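Long-range contact in taurine dioxygenase (Burkholderia xenovorans, PDB 5KEU), which probably acts as an iron- and 2-oxoglutarate-dependent dioxygenase of the TauD/TfdA family: residues W122-T127 with V217-P222. Numbering follows the deposited sequence.
Sequences WHTDVT and VLYVSP. With MG (magnesium ion), chain C.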
loop_
_atom_site.group_PDB
_atom_site.type_symbol
_atom_site.label_atom_id
_atom_site.label_comp_id
_atom_site.label_asym_id
_atom_site.label_seq_id
_atom_site.Cartn_x
_atom_site.Cartn_y
_atom_site.Cartn_z
ATOM N N TRP B 122 -0.269 10.842 -4.661
ATOM C CA TRP B 122 -0.653 11.100 -3.273
ATOM C C TRP B 122 -1.015 12.562 -3.096
ATOM O O TRP B 122 -0.272 13.442 -3.539
ATOM C CB TRP B 122 0.487 10.740 -2.327
ATOM C CG TRP B 122 0.643 9.273 -2.114
ATOM C CD1 TRP B 122 1.467 8.407 -2.804
ATOM C CD2 TRP B 122 -0.047 8.485 -1.140
ATOM N NE1 TRP B 122 1.328 7.130 -2.298
ATOM C CE2 TRP B 122 0.406 7.152 -1.279
ATOM C CE3 TRP B 122 -1.018 8.774 -0.171
ATOM C CZ2 TRP B 122 -0.060 6.122 -0.467
ATOM C CZ3 TRP B 122 -1.481 7.741 0.649
ATOM C CH2 TRP B 122 -1.005 6.431 0.484
ATOM N N HIS B 123 -2.137 12.830 -2.429
ATOM C CA HIS B 123 -2.564 14.224 -2.312
ATOM C C HIS B 123 -3.565 14.396 -1.182
ATOM O O HIS B 123 -4.237 13.452 -0.752
ATOM C CB HIS B 123 -3.212 14.732 -3.605
ATOM C CG HIS B 123 -4.481 14.015 -3.934
ATOM N ND1 HIS B 123 -4.497 12.708 -4.370
ATOM C CD2 HIS B 123 -5.778 14.402 -3.847
ATOM C CE1 HIS B 123 -5.749 12.322 -4.554
ATOM N NE2 HIS B 123 -6.549 13.335 -4.252
ATOM N N THR B 124 -3.663 15.639 -0.729
ATOM C CA THR B 124 -4.720 16.090 0.161
ATOM C C THR B 124 -5.643 16.946 -0.691
ATOM O O THR B 124 -5.166 17.755 -1.487
ATOM C CB THR B 124 -4.130 16.869 1.332
ATOM O OG1 THR B 124 -3.206 16.008 2.048
ATOM C CG2 THR B 124 -5.203 17.284 2.293
ATOM N N ASP B 125 -6.947 16.740 -0.576
ATOM C CA ASP B 125 -7.852 17.341 -1.558
ATOM C C ASP B 125 -7.868 18.865 -1.490
ATOM O O ASP B 125 -8.015 19.452 -0.419
ATOM C CB ASP B 125 -9.260 16.815 -1.362
ATOM C CG ASP B 125 -9.423 15.409 -1.895
ATOM O OD1 ASP B 125 -8.666 15.016 -2.833
ATOM O OD2 ASP B 125 -10.309 14.712 -1.369
ATOM N N VAL B 126 -7.779 19.498 -2.662
ATOM C CA VAL B 126 -7.978 20.931 -2.858
ATOM C C VAL B 126 -7.059 21.790 -2.009
ATOM O O VAL B 126 -7.446 22.890 -1.597
ATOM C CB VAL B 126 -9.443 21.357 -2.600
ATOM C CG1 VAL B 126 -9.782 22.593 -3.439
ATOM C CG2 VAL B 126 -10.418 20.239 -2.894
ATOM N N THR B 127 -5.837 21.325 -1.739
ATOM C CA THR B 127 -4.962 22.195 -0.960
ATOM C C THR B 127 -4.442 23.379 -1.766
ATOM O O THR B 127 -3.800 24.256 -1.186
ATOM C CB THR B 127 -3.787 21.429 -0.342
ATOM O OG1 THR B 127 -2.985 20.805 -1.352
ATOM C CG2 THR B 127 -4.293 20.388 0.642
ATOM N N VAL B 217 0.570 18.409 11.802
ATOM C CA VAL B 217 0.388 17.560 10.633
ATOM C C VAL B 217 1.387 17.987 9.569
ATOM O O VAL B 217 1.508 19.180 9.270
ATOM C CB VAL B 217 -1.052 17.668 10.093
ATOM C CG1 VAL B 217 -1.166 17.006 8.735
ATOM C CG2 VAL B 217 -2.057 17.084 11.100
ATOM N N LEU B 218 2.077 17.015 8.976
ATOM C CA LEU B 218 3.026 17.301 7.906
ATOM C C LEU B 218 2.214 17.498 6.631
ATOM O O LEU B 218 1.894 16.551 5.916
ATOM C CB LEU B 218 4.048 16.175 7.775
ATOM C CG LEU B 218 5.149 16.403 6.738
ATOM C CD1 LEU B 218 5.970 17.649 7.132
ATOM C CD2 LEU B 218 6.050 15.164 6.643
ATOM N N TYR B 219 1.885 18.761 6.343
ATOM C CA TYR B 219 0.849 19.118 5.367
ATOM C C TYR B 219 1.441 19.208 3.956
ATOM O O TYR B 219 1.472 20.266 3.349
ATOM C CB TYR B 219 0.208 20.445 5.788
ATOM C CG TYR B 219 -1.200 20.708 5.292
ATOM C CD1 TYR B 219 -2.242 19.836 5.588
ATOM C CD2 TYR B 219 -1.493 21.850 4.540
ATOM C CE1 TYR B 219 -3.556 20.091 5.134
ATOM C CE2 TYR B 219 -2.801 22.121 4.092
ATOM C CZ TYR B 219 -3.819 21.239 4.395
ATOM O OH TYR B 219 -5.114 21.498 3.970
ATOM N N VAL B 220 1.937 18.083 3.426
ATOM C CA VAL B 220 2.801 18.150 2.241
ATOM C C VAL B 220 2.128 17.652 0.961
ATOM O O VAL B 220 2.816 17.465 -0.050
ATOM C CB VAL B 220 4.139 17.428 2.485
ATOM C CG1 VAL B 220 4.933 18.192 3.518
ATOM C CG2 VAL B 220 3.929 15.992 2.971
ATOM N N SER B 221 0.808 17.484 0.955
ATOM C CA SER B 221 -0.024 17.248 -0.240
ATOM C C SER B 221 0.751 17.081 -1.554
ATOM O O SER B 221 0.884 18.039 -2.329
ATOM C CB SER B 221 -1.020 18.411 -0.369
ATOM O OG SER B 221 -2.050 18.065 -1.275
ATOM N N PRO B 222 1.288 15.886 -1.846
ATOM C CA PRO B 222 2.318 15.790 -2.902
ATOM C C PRO B 222 1.863 16.227 -4.297
ATOM O O PRO B 222 2.671 16.800 -5.039
ATOM C CB PRO B 222 2.729 14.303 -2.863
ATOM C CG PRO B 222 2.505 13.904 -1.421
ATOM C CD PRO B 222 1.246 14.692 -0.983
HETATM MG MG MG C . -8.393 13.126 -3.837
HETATM O O HOH W 1 -1.373 17.778 3.015
HETATM O O HOH W 2 -10.358 13.104 -3.626
HETATM O O HOH W 3 -8.554 11.376 -4.970
#
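His123 and Ser221 bring the backbones closest, 4.5 Å between their CA atoms, where the end of strand 122-123 and the type II turn from Thr124 to Thr127 meet the loop that follows strand 216-218. Ser221 carries the join. Its chi1 of -165° sets OG opposite its own backbone N, reaching into the turn, where OG accepts a nearly straight hydrogen bond from Thr124 N (3.0 Å, 160° at the hydrogen). The same OG shares a 2.9 Å hydrogen bond with Thr127 OG1, which also bonds to His177, so one small hydroxyl grips both ends of the turn. Serine suits this spot, being short enough to fit against the backbone while supplying a polar atom in a buried place. Water 1 links the two segments, donating to Thr124 OG1, which is also hydrogen-bonded to Thr271 O, and accepting from Ser221 N.

Strand end and turn together supply the His-X-Asp pair of the metal site, as in the iron-binding facial triad of this cupin-like, double-stranded beta-helix family. Here magnesium occupies the site: His123 NE2 binds it at 1.9 Å and Asp125 OD1 at 2.2 Å, with His273, Asn323 and two waters completing the shell. A hydrogen bond from His123 ND1 to Gly121 O helps fix the ring's orientation. Both ligands point to the metal while Thr124, the residue between them, turns its side chain to the loop.

Flanking the polar centre, the rigid Pro222 ring packs by CG against Trp122 CB (3.9 Å), its CB lying 3.2 Å from Trp122 O. Beyond Ser221, Thr127 CG2 approaches the hydroxyl end of the Tyr219 ring obliquely, nearest OH at 3.6 Å; threonine thus supplies a hydroxyl for Ser221 and a methyl for Tyr219.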